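Local coordinates for protein NAD-dependent aldehyde dehydrogenase (Burkholderia multivorans, PDB 5UJU) that probably oxidises aldehydes to carboxylic acids, passing the electrons to NAD+, at residues 15-20 with 123-128; 128-133 with 251-256; 9-14 with 116-121. One frame throughout, in Å; residues are numbered along the deposited sequence. Where two conformers were deposited one is given.

Contact 1 (15-20 with 123-128); sequences TKHEDT and SLEILA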
loop_
_atom_site.group_PDB
_atom_site.type_symbol
_atom_site.label_atom_id
_atom_site.label_comp_id
_atom_site.label_asym_id
_atom_site.label_seq_id
_atom_site.Cartn_x
_atom_site.Cartn_y
_atom_site.Cartn_z
ATOM N N THR A 15 16.300 -22.364 -5.617
ATOM C CA THR A 15 16.164 -23.555 -6.449
ATOM C C THR A 15 15.679 -24.745 -5.634
ATOM O O THR A 15 14.904 -25.567 -6.130
ATOM C CB THR A 15 17.503 -23.878 -7.119
ATOM O OG1 THR A 15 17.883 -22.792 -7.968
ATOM C CG2 THR A 15 17.425 -25.164 -7.942
ATOM N N LYS A 16 16.123 -24.850 -4.380
ATOM C CA LYS A 16 15.744 -25.989 -3.548
ATOM C C LYS A 16 14.234 -26.025 -3.298
ATOM O O LYS A 16 13.619 -27.101 -3.301
ATOM C CB LYS A 16 16.508 -25.935 -2.224
ATOM C CG LYS A 16 16.057 -26.944 -1.178
ATOM C CD LYS A 16 16.869 -26.828 0.110
ATOM C CE LYS A 16 16.491 -27.913 1.111
ATOM N NZ LYS A 16 17.214 -27.800 2.408
ATOM N N HIS A 17 13.618 -24.864 -3.090
ATOM C CA HIS A 17 12.205 -24.800 -2.722
ATOM C C HIS A 17 11.329 -24.270 -3.853
ATOM O O HIS A 17 10.184 -23.877 -3.611
ATOM C CB HIS A 17 12.036 -23.954 -1.465
ATOM C CG HIS A 17 12.765 -24.498 -0.279
ATOM N ND1 HIS A 17 12.430 -25.697 0.315
ATOM C CD2 HIS A 17 13.834 -24.025 0.406
ATOM C CE1 HIS A 17 13.251 -25.932 1.323
ATOM N NE2 HIS A 17 14.110 -24.931 1.400
ATOM N N GLU A 18 11.834 -24.293 -5.088
ATOM C CA GLU A 18 11.135 -23.659 -6.200
ATOM C C GLU A 18 9.807 -24.347 -6.496
ATOM O O GLU A 18 8.823 -23.679 -6.834
ATOM C CB GLU A 18 12.025 -23.657 -7.441
ATOM C CG GLU A 18 11.462 -22.785 -8.547
ATOM C CD GLU A 18 12.439 -22.582 -9.691
ATOM O OE1 GLU A 18 13.462 -23.299 -9.739
ATOM O OE2 GLU A 18 12.190 -21.693 -10.531
ATOM N N ASP A 19 9.760 -25.678 -6.381
ATOM C CA ASP A 19 8.515 -26.397 -6.641
ATOM C C ASP A 19 7.425 -25.993 -5.655
ATOM O O ASP A 19 6.275 -25.777 -6.050
ATOM C CB ASP A 19 8.756 -27.904 -6.598
ATOM C CG ASP A 19 9.434 -28.420 -7.852
ATOM O OD1 ASP A 19 9.572 -27.635 -8.818
ATOM O OD2 ASP A 19 9.831 -29.606 -7.870
ATOM N N THR A 20 7.767 -25.886 -4.365
ATOM C CA THR A 20 6.792 -25.407 -3.385
ATOM C C THR A 20 6.342 -23.986 -3.710
ATOM O O THR A 20 5.148 -23.667 -3.624
ATOM C CB THR A 20 7.376 -25.459 -1.975
ATOM O OG1 THR A 20 7.721 -26.807 -1.644
ATOM C CG2 THR A 20 6.359 -24.948 -0.961
ATOM N N SER A 123 13.744 -17.477 3.182
ATOM C CA SER A 123 12.433 -17.554 3.834
ATOM C C SER A 123 11.843 -18.958 3.737
ATOM O O SER A 123 11.326 -19.495 4.724
ATOM C CB SER A 123 11.479 -16.519 3.242
ATOM O OG SER A 123 11.880 -15.216 3.625
ATOM N N LEU A 124 11.913 -19.573 2.555
ATOM C CA LEU A 124 11.307 -20.891 2.389
ATOM C C LEU A 124 12.053 -21.947 3.184
ATOM O O LEU A 124 11.438 -22.893 3.692
ATOM C CB LEU A 124 11.258 -21.275 0.911
ATOM C CG LEU A 124 10.446 -20.308 0.046
ATOM C CD1 LEU A 124 10.599 -20.602 -1.461
ATOM C CD2 LEU A 124 8.988 -20.313 0.470
ATOM N N GLU A 125 13.371 -21.804 3.301
ATOM C CA GLU A 125 14.146 -22.737 4.105
ATOM C C GLU A 125 13.824 -22.588 5.584
ATOM O O GLU A 125 13.712 -23.590 6.302
ATOM C CB GLU A 125 15.640 -22.538 3.841
ATOM C CG GLU A 125 16.559 -23.359 4.738
ATOM C CD GLU A 125 16.471 -24.867 4.516
ATOM O OE1 GLU A 125 16.003 -25.311 3.443
ATOM O OE2 GLU A 125 16.887 -25.611 5.432
ATOM N N ILE A 126 13.688 -21.349 6.064
ATOM C CA ILE A 126 13.273 -21.140 7.447
ATOM C C ILE A 126 11.940 -21.848 7.705
ATOM O O ILE A 126 11.782 -22.560 8.702
ATOM C CB ILE A 126 13.180 -19.638 7.771
ATOM C CG1 ILE A 126 14.567 -18.966 7.697
ATOM C CG2 ILE A 126 12.479 -19.429 9.130
ATOM C CD1 ILE A 126 14.519 -17.443 7.746
ATOM N N LEU A 127 10.975 -21.685 6.786
ATOM C CA LEU A 127 9.658 -22.316 6.947
ATOM C C LEU A 127 9.760 -23.838 7.001
ATOM O O LEU A 127 9.060 -24.486 7.790
ATOM C CB LEU A 127 8.717 -21.875 5.821
ATOM C CG LEU A 127 8.332 -20.390 5.915
ATOM C CD1 LEU A 127 7.374 -19.970 4.814
ATOM C CD2 LEU A 127 7.721 -20.150 7.271
ATOM N N ALA A 128 10.630 -24.424 6.174
ATOM C CA ALA A 128 10.825 -25.866 6.219
ATOM C C ALA A 128 11.308 -26.300 7.593
ATOM O O ALA A 128 10.824 -27.292 8.145
ATOM C CB ALA A 128 11.826 -26.295 5.136
#

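Contact 2 (128-133 with 251-256); sequences ARLNRA and VRIARD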
loop_
_atom_site.group_PDB
_atom_site.type_symbol
_atom_site.label_atom_id
_atom_site.label_comp_id
_atom_site.label_asym_id
_atom_site.label_seq_id
_atom_site.Cartn_x
_atom_site.Cartn_y
_atom_site.Cartn_z
ATOM N N ALA A 128 10.630 -24.424 6.174
ATOM C CA ALA A 128 10.825 -25.866 6.219
ATOM C C ALA A 128 11.308 -26.300 7.593
ATOM O O ALA A 128 10.824 -27.292 8.145
ATOM C CB ALA A 128 11.826 -26.295 5.136
ATOM N N ARG A 129 12.245 -25.546 8.176
ATOM C CA ARG A 129 12.771 -25.909 9.487
ATOM C C ARG A 129 11.752 -25.634 10.588
ATOM O O ARG A 129 11.693 -26.367 11.580
ATOM C CB ARG A 129 14.072 -25.159 9.752
ATOM C CG ARG A 129 15.145 -25.426 8.691
ATOM C CD ARG A 129 16.546 -25.097 9.179
ATOM N NE ARG A 129 17.528 -25.224 8.103
ATOM C CZ ARG A 129 18.824 -24.964 8.236
ATOM N NH1 ARG A 129 19.314 -24.569 9.411
ATOM N NH2 ARG A 129 19.630 -25.104 7.197
ATOM N N LEU A 130 10.965 -24.577 10.447
ATOM C CA LEU A 130 9.913 -24.345 11.427
ATOM C C LEU A 130 8.928 -25.506 11.439
ATOM O O LEU A 130 8.533 -25.976 12.512
ATOM C CB LEU A 130 9.205 -23.028 11.133
ATOM C CG LEU A 130 10.009 -21.740 11.329
ATOM C CD1 LEU A 130 9.167 -20.562 10.864
ATOM C CD2 LEU A 130 10.381 -21.581 12.789
ATOM N N ASN A 131 8.570 -26.029 10.257
ATOM C CA ASN A 131 7.683 -27.190 10.214
ATOM C C ASN A 131 8.292 -28.375 10.953
ATOM O O ASN A 131 7.595 -29.067 11.705
ATOM C CB ASN A 131 7.354 -27.581 8.774
ATOM C CG ASN A 131 6.319 -28.685 8.704
ATOM O OD1 ASN A 131 6.554 -29.734 8.118
ATOM N ND2 ASN A 131 5.156 -28.441 9.296
ATOM N N ARG A 132 9.596 -28.623 10.764
ATOM C CA ARG A 132 10.229 -29.720 11.492
ATOM C C ARG A 132 10.226 -29.501 12.997
ATOM O O ARG A 132 10.290 -30.479 13.746
ATOM C CB ARG A 132 11.669 -29.944 11.020
ATOM C CG ARG A 132 11.782 -30.504 9.615
ATOM C CD ARG A 132 13.207 -30.985 9.341
ATOM N NE ARG A 132 14.029 -29.931 8.749
ATOM C CZ ARG A 132 14.036 -29.617 7.458
ATOM N NH1 ARG A 132 13.263 -30.281 6.606
ATOM N NH2 ARG A 132 14.818 -28.639 7.020
ATOM N N ALA A 133 10.158 -28.250 13.455
ATOM C CA ALA A 133 10.095 -27.923 14.875
ATOM C C ALA A 133 8.661 -27.762 15.380
ATOM O O ALA A 133 8.456 -27.187 16.458
ATOM C CB ALA A 133 10.885 -26.638 15.159
ATOM N N VAL A 251 12.773 -16.998 15.915
ATOM C CA VAL A 251 13.938 -16.170 15.623
ATOM C C VAL A 251 15.212 -17.012 15.616
ATOM O O VAL A 251 16.063 -16.856 14.735
ATOM C CB VAL A 251 14.031 -15.006 16.622
ATOM C CG1 VAL A 251 15.391 -14.318 16.476
ATOM C CG2 VAL A 251 12.884 -14.008 16.382
ATOM N N ARG A 252 15.359 -17.920 16.587
ATOM C CA ARG A 252 16.536 -18.790 16.634
ATOM C C ARG A 252 16.707 -19.555 15.324
ATOM O O ARG A 252 17.807 -19.620 14.761
ATOM C CB ARG A 252 16.415 -19.762 17.815
ATOM C CG ARG A 252 17.592 -20.752 17.993
ATOM C CD ARG A 252 17.175 -21.986 18.836
ATOM N NE ARG A 252 16.354 -22.943 18.089
ATOM C CZ ARG A 252 15.416 -23.724 18.627
ATOM N NH1 ARG A 252 15.159 -23.679 19.929
ATOM N NH2 ARG A 252 14.730 -24.561 17.860
ATOM N N ILE A 253 15.623 -20.151 14.829
ATOM C CA ILE A 253 15.701 -20.940 13.606
ATOM C C ILE A 253 15.982 -20.045 12.404
ATOM O O ILE A 253 16.788 -20.395 11.530
ATOM C CB ILE A 253 14.415 -21.772 13.434
ATOM C CG1 ILE A 253 14.336 -22.839 14.535
ATOM C CG2 ILE A 253 14.390 -22.431 12.076
ATOM C CD1 ILE A 253 13.015 -23.661 14.543
ATOM N N ALA A 254 15.355 -18.861 12.353
ATOM C CA ALA A 254 15.645 -17.910 11.282
ATOM C C ALA A 254 17.127 -17.546 11.248
ATOM O O ALA A 254 17.738 -17.508 10.175
ATOM C CB ALA A 254 14.819 -16.634 11.454
ATOM N N ARG A 255 17.710 -17.272 12.416
ATOM C CA ARG A 255 19.113 -16.876 12.502
ATOM C C ARG A 255 20.037 -18.005 12.073
ATOM O O ARG A 255 21.078 -17.763 11.452
ATOM C CB ARG A 255 19.426 -16.438 13.931
ATOM C CG ARG A 255 18.718 -15.146 14.334
ATOM C CD ARG A 255 18.951 -14.824 15.795
ATOM N NE ARG A 255 20.365 -14.586 16.096
ATOM C CZ ARG A 255 20.949 -13.396 15.995
ATOM N NH1 ARG A 255 20.254 -12.345 15.581
ATOM N NH2 ARG A 255 22.229 -13.255 16.290
ATOM N N ASP A 256 19.677 -19.243 12.408
ATOM C CA ASP A 256 20.420 -20.408 11.932
ATOM C C ASP A 256 20.520 -20.411 10.417
ATOM O O ASP A 256 21.606 -20.579 9.848
ATOM C CB ASP A 256 19.723 -21.687 12.395
ATOM C CG ASP A 256 19.975 -21.995 13.845
ATOM O OD1 ASP A 256 20.856 -21.354 14.457
ATOM O OD2 ASP A 256 19.284 -22.891 14.368
HETATM O O HOH W 1 17.994 -24.593 12.072
#

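Contact 3 (9-14 with 116-121); sequences MTHALF and PSAWIG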
loop_
_atom_site.group_PDB
_atom_site.type_symbol
_atom_site.label_atom_id
_atom_site.label_comp_id
_atom_site.label_asym_id
_atom_site.label_seq_id
_atom_site.Cartn_x
_atom_site.Cartn_y
_atom_site.Cartn_z
ATOM N N MET A 9 22.481 -14.046 -9.862
ATOM C CA MET A 9 22.391 -15.506 -9.863
ATOM C C MET A 9 21.310 -16.019 -8.894
ATOM O O MET A 9 21.027 -15.375 -7.881
ATOM C CB MET A 9 23.746 -16.097 -9.484
ATOM C CG MET A 9 24.272 -15.565 -8.151
ATOM S SD MET A 9 25.915 -16.143 -7.657
ATOM C CE MET A 9 26.048 -15.366 -6.037
ATOM N N THR A 10 20.742 -17.193 -9.185
ATOM C CA THR A 10 19.672 -17.754 -8.366
ATOM C C THR A 10 20.254 -18.386 -7.110
ATOM O O THR A 10 21.177 -19.205 -7.189
ATOM C CB THR A 10 18.864 -18.795 -9.143
ATOM O OG1 THR A 10 18.329 -18.209 -10.340
ATOM C CG2 THR A 10 17.710 -19.324 -8.285
ATOM N N HIS A 11 19.736 -17.993 -5.948
ATOM C CA HIS A 11 20.235 -18.565 -4.707
ATOM C C HIS A 11 19.907 -20.050 -4.641
ATOM O O HIS A 11 18.854 -20.488 -5.111
ATOM C CB HIS A 11 19.652 -17.838 -3.497
ATOM C CG HIS A 11 20.411 -18.106 -2.241
ATOM N ND1 HIS A 11 20.247 -19.262 -1.506
ATOM C CD2 HIS A 11 21.394 -17.404 -1.628
ATOM C CE1 HIS A 11 21.076 -19.242 -0.474
ATOM N NE2 HIS A 11 21.783 -18.127 -0.526
ATOM N N ALA A 12 20.819 -20.833 -4.048
ATOM C CA ALA A 12 20.615 -22.281 -3.983
ATOM C C ALA A 12 19.334 -22.633 -3.226
ATOM O O ALA A 12 18.634 -23.588 -3.585
ATOM C CB ALA A 12 21.827 -22.958 -3.336
ATOM N N LEU A 13 19.000 -21.868 -2.183
ATOM C CA LEU A 13 17.784 -22.161 -1.428
ATOM C C LEU A 13 16.527 -21.834 -2.228
ATOM O O LEU A 13 15.470 -22.423 -1.977
ATOM C CB LEU A 13 17.780 -21.403 -0.097
ATOM C CG LEU A 13 18.848 -21.869 0.895
ATOM C CD1 LEU A 13 18.806 -21.063 2.177
ATOM C CD2 LEU A 13 18.667 -23.355 1.177
ATOM N N PHE A 14 16.613 -20.894 -3.170
ATOM C CA PHE A 14 15.496 -20.656 -4.080
ATOM C C PHE A 14 15.251 -21.876 -4.960
ATOM O O PHE A 14 14.122 -22.377 -5.057
ATOM C CB PHE A 14 15.767 -19.413 -4.937
ATOM C CG PHE A 14 14.608 -19.014 -5.818
ATOM C CD1 PHE A 14 13.692 -18.071 -5.393
ATOM C CD2 PHE A 14 14.435 -19.598 -7.066
ATOM C CE1 PHE A 14 12.622 -17.710 -6.196
ATOM C CE2 PHE A 14 13.366 -19.247 -7.874
ATOM C CZ PHE A 14 12.462 -18.293 -7.437
ATOM N N PRO A 116 16.276 -10.787 -4.559
ATOM C CA PRO A 116 15.040 -11.545 -4.274
ATOM C C PRO A 116 15.213 -13.057 -4.151
ATOM O O PRO A 116 14.543 -13.669 -3.309
ATOM C CB PRO A 116 14.139 -11.180 -5.466
ATOM C CG PRO A 116 14.612 -9.830 -5.891
ATOM C CD PRO A 116 16.115 -9.843 -5.676
ATOM N N SER A 117 16.067 -13.695 -4.964
ATOM C CA SER A 117 16.132 -15.153 -4.873
ATOM C C SER A 117 16.680 -15.590 -3.522
ATOM O O SER A 117 16.272 -16.630 -2.995
ATOM C CB SER A 117 16.957 -15.750 -6.017
ATOM O OG SER A 117 18.343 -15.499 -5.831
ATOM N N ALA A 118 17.564 -14.791 -2.926
ATOM C CA ALA A 118 18.023 -15.079 -1.570
ATOM C C ALA A 118 16.930 -14.815 -0.537
ATOM O O ALA A 118 16.754 -15.598 0.407
ATOM C CB ALA A 118 19.238 -14.228 -1.248
ATOM N N TRP A 119 16.210 -13.701 -0.672
ATOM C CA TRP A 119 15.171 -13.396 0.318
ATOM C C TRP A 119 14.116 -14.486 0.340
ATOM O O TRP A 119 13.717 -14.959 1.413
ATOM C CB TRP A 119 14.521 -12.041 0.040
ATOM C CG TRP A 119 15.476 -10.940 -0.214
ATOM C CD1 TRP A 119 16.770 -10.834 0.237
ATOM C CD2 TRP A 119 15.233 -9.788 -1.019
ATOM N NE1 TRP A 119 17.337 -9.669 -0.231
ATOM C CE2 TRP A 119 16.415 -9.012 -1.011
ATOM C CE3 TRP A 119 14.121 -9.325 -1.739
ATOM C CZ2 TRP A 119 16.519 -7.811 -1.708
ATOM C CZ3 TRP A 119 14.227 -8.122 -2.429
ATOM C CH2 TRP A 119 15.413 -7.381 -2.403
ATOM N N ILE A 120 13.674 -14.914 -0.844
ATOM C CA ILE A 120 12.645 -15.950 -0.939
ATOM C C ILE A 120 13.215 -17.301 -0.521
ATOM O O ILE A 120 12.604 -18.041 0.257
ATOM C CB ILE A 120 12.068 -16.000 -2.372
ATOM C CG1 ILE A 120 11.511 -14.628 -2.820
ATOM C CG2 ILE A 120 11.014 -17.103 -2.504
ATOM C CD1 ILE A 120 10.362 -14.113 -2.018
ATOM N N GLY A 121 14.404 -17.644 -1.029
ATOM C CA GLY A 121 14.973 -18.941 -0.701
ATOM C C GLY A 121 15.219 -19.104 0.786
ATOM O O GLY A 121 14.852 -20.122 1.386
#

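Contact 1 (15-20 with 123-128)
His17 reaches across to helix 97-132 and sets the edge of its imidazole against the carboxylate of Glu125, a His-carboxylate hydrogen bond. NE2 donates to OE1 at 2.8 Å, with an N-H...O angle of 159°. The oxygen lies almost exactly in the ring plane, while the carboxylate is turned 36° from the ring and is met on its anti side. Lys16 comes to the same oxygen from the syn side, its NZ 3.0 Å from Glu125 OE1 in a salt bridge that stands well out of the carboxylate plane. One oxygen thus takes two donors, and the positive charge of the lysine would be expected to keep the glutamate ionised. The lysine chain is fully extended, CG opposite the backbone N (chi1 171°), which lays CG over one face of the His17 ring and carries NZ past it. Over the other face is the carbonyl oxygen of Leu124. Leucine suits the apolar side of the histidine: the two side chains run past each other in opposite directions, CD1 of Leu124 3.6 Å from CB of His17. Ala128 CB approaches CE1 of His17 obliquely at 4.1 Å. OE2 of Glu125 forms a salt bridge with Arg129. The contact fastens the junction of helices 12-16 and 18-30 to helix 97-132, where Leu124 also packs on helix 158-175, Glu125 on helix 245-260 and Leu127 on helix 217-230.

Contact 2 (128-133 with 251-256)
The guanidinium of Arg129 is linked to Asp256 through a water at its edge. This water lies in the plane of the group; it accepts from Arg129 NH1 at 3.0 Å and donates to Asp256 OD2 at 3.1 Å. The guanidinium and carboxylate planes are 46° apart, and NH1 of Arg129 and OD2 of Asp256 are separated by 5.2 Å, so the opposite charges probably attract without touching. CB of Asp256 approaches the guanidinium obliquely. The direct salt bridges of Arg129 are NE with Glu125 and NH2 with Glu260. A long, extended arginine suits this place because its aliphatic root can pack while its tip gathers three polar partners. That root, CB of Arg129, lies 3.6 Å from CG2 of Ile253. The isoleucine uses both branches: CG1 stands opposite its carbonyl carbon (chi1 -67°) and CD1 extends beyond it to CD2 of Leu130 at 3.8 Å and to CB of Ala133 at 3.7 Å. Ala133 sits at the junction of helices 97-132 and 134-145. The segment axes come within 10.0 Å and run at 137° to each other, a steeply inclined antiparallel pair. Leu130 also touches helix 217-230, while Val251 packs on strand 268-270. Helix 245-260 connects parallel strands 234-238 and 268-270 in a beta-alpha-beta crossover, consistent with the family's Rossmann-type NAD-binding domain.

Contact 3 (9-14 with 116-121)
Phe14 lies against the helical turn formed by Ser117, Ile120 and Gly121, and its side chain can be followed outward. CB starts 3.4 Å from the carbonyl oxygen of Ser117. CG comes next, 4.0 Å from CB of the same serine. CD1 of Phe14 is 3.8 Å from both O and CA of Ser117, and then meets CB of Ile120 at 4.0 Å; CE1 reaches on to CG2 of the isoleucine. The ring brings its edge to Ile120, the two side chains lying together and pointing the same way. This course follows from a first torsion of -175°, which sets CG opposite the backbone N. Flat and apolar, phenylalanine suits surroundings that include Leu21 and Trp172, which its ring meets edge-to-face. Gly121, having no side chain, lets its CA lie 3.5 Å from Phe14 N.

Beside the N-terminal residues, Ser117 is a short polar side chain whose OG accepts from the backbone N of His11 at 2.9 Å, with an angle of 153° at the hydrogen. His11 is the N-cap of helix 12-16: its ND1 accepts from Leu13 N at 3.0 Å, with that nitrogen near the ring plane, while CD2 rests on CB of Ala118. Accepting this bond implies that ND1 carries no proton. Chemically, the capping bond stays within the N-terminal segment, so a single serine-to-amide hydrogen bond joins the two segments, and the rest of the contact is close packing, largely apolar, beside it.

In the fold
From the N terminus the chain first lays residues 9-14, then 15-20, along helix 97-132. Contact 3 opens first and closes at 116-121; contact 1 opens next and closes at 123-128, two turns further along the same helix. Their segments alternate, so the two loops cross, and the contacts touch, with Leu13 on Glu125. Contact 2 starts where contact 1 ends, sharing Ala128, and closes a third loop at 251-256; it follows the others in series. Helix 97-132 is common to all three, holding the N-terminal helices at one stretch and helix 245-260 at its C-terminal end.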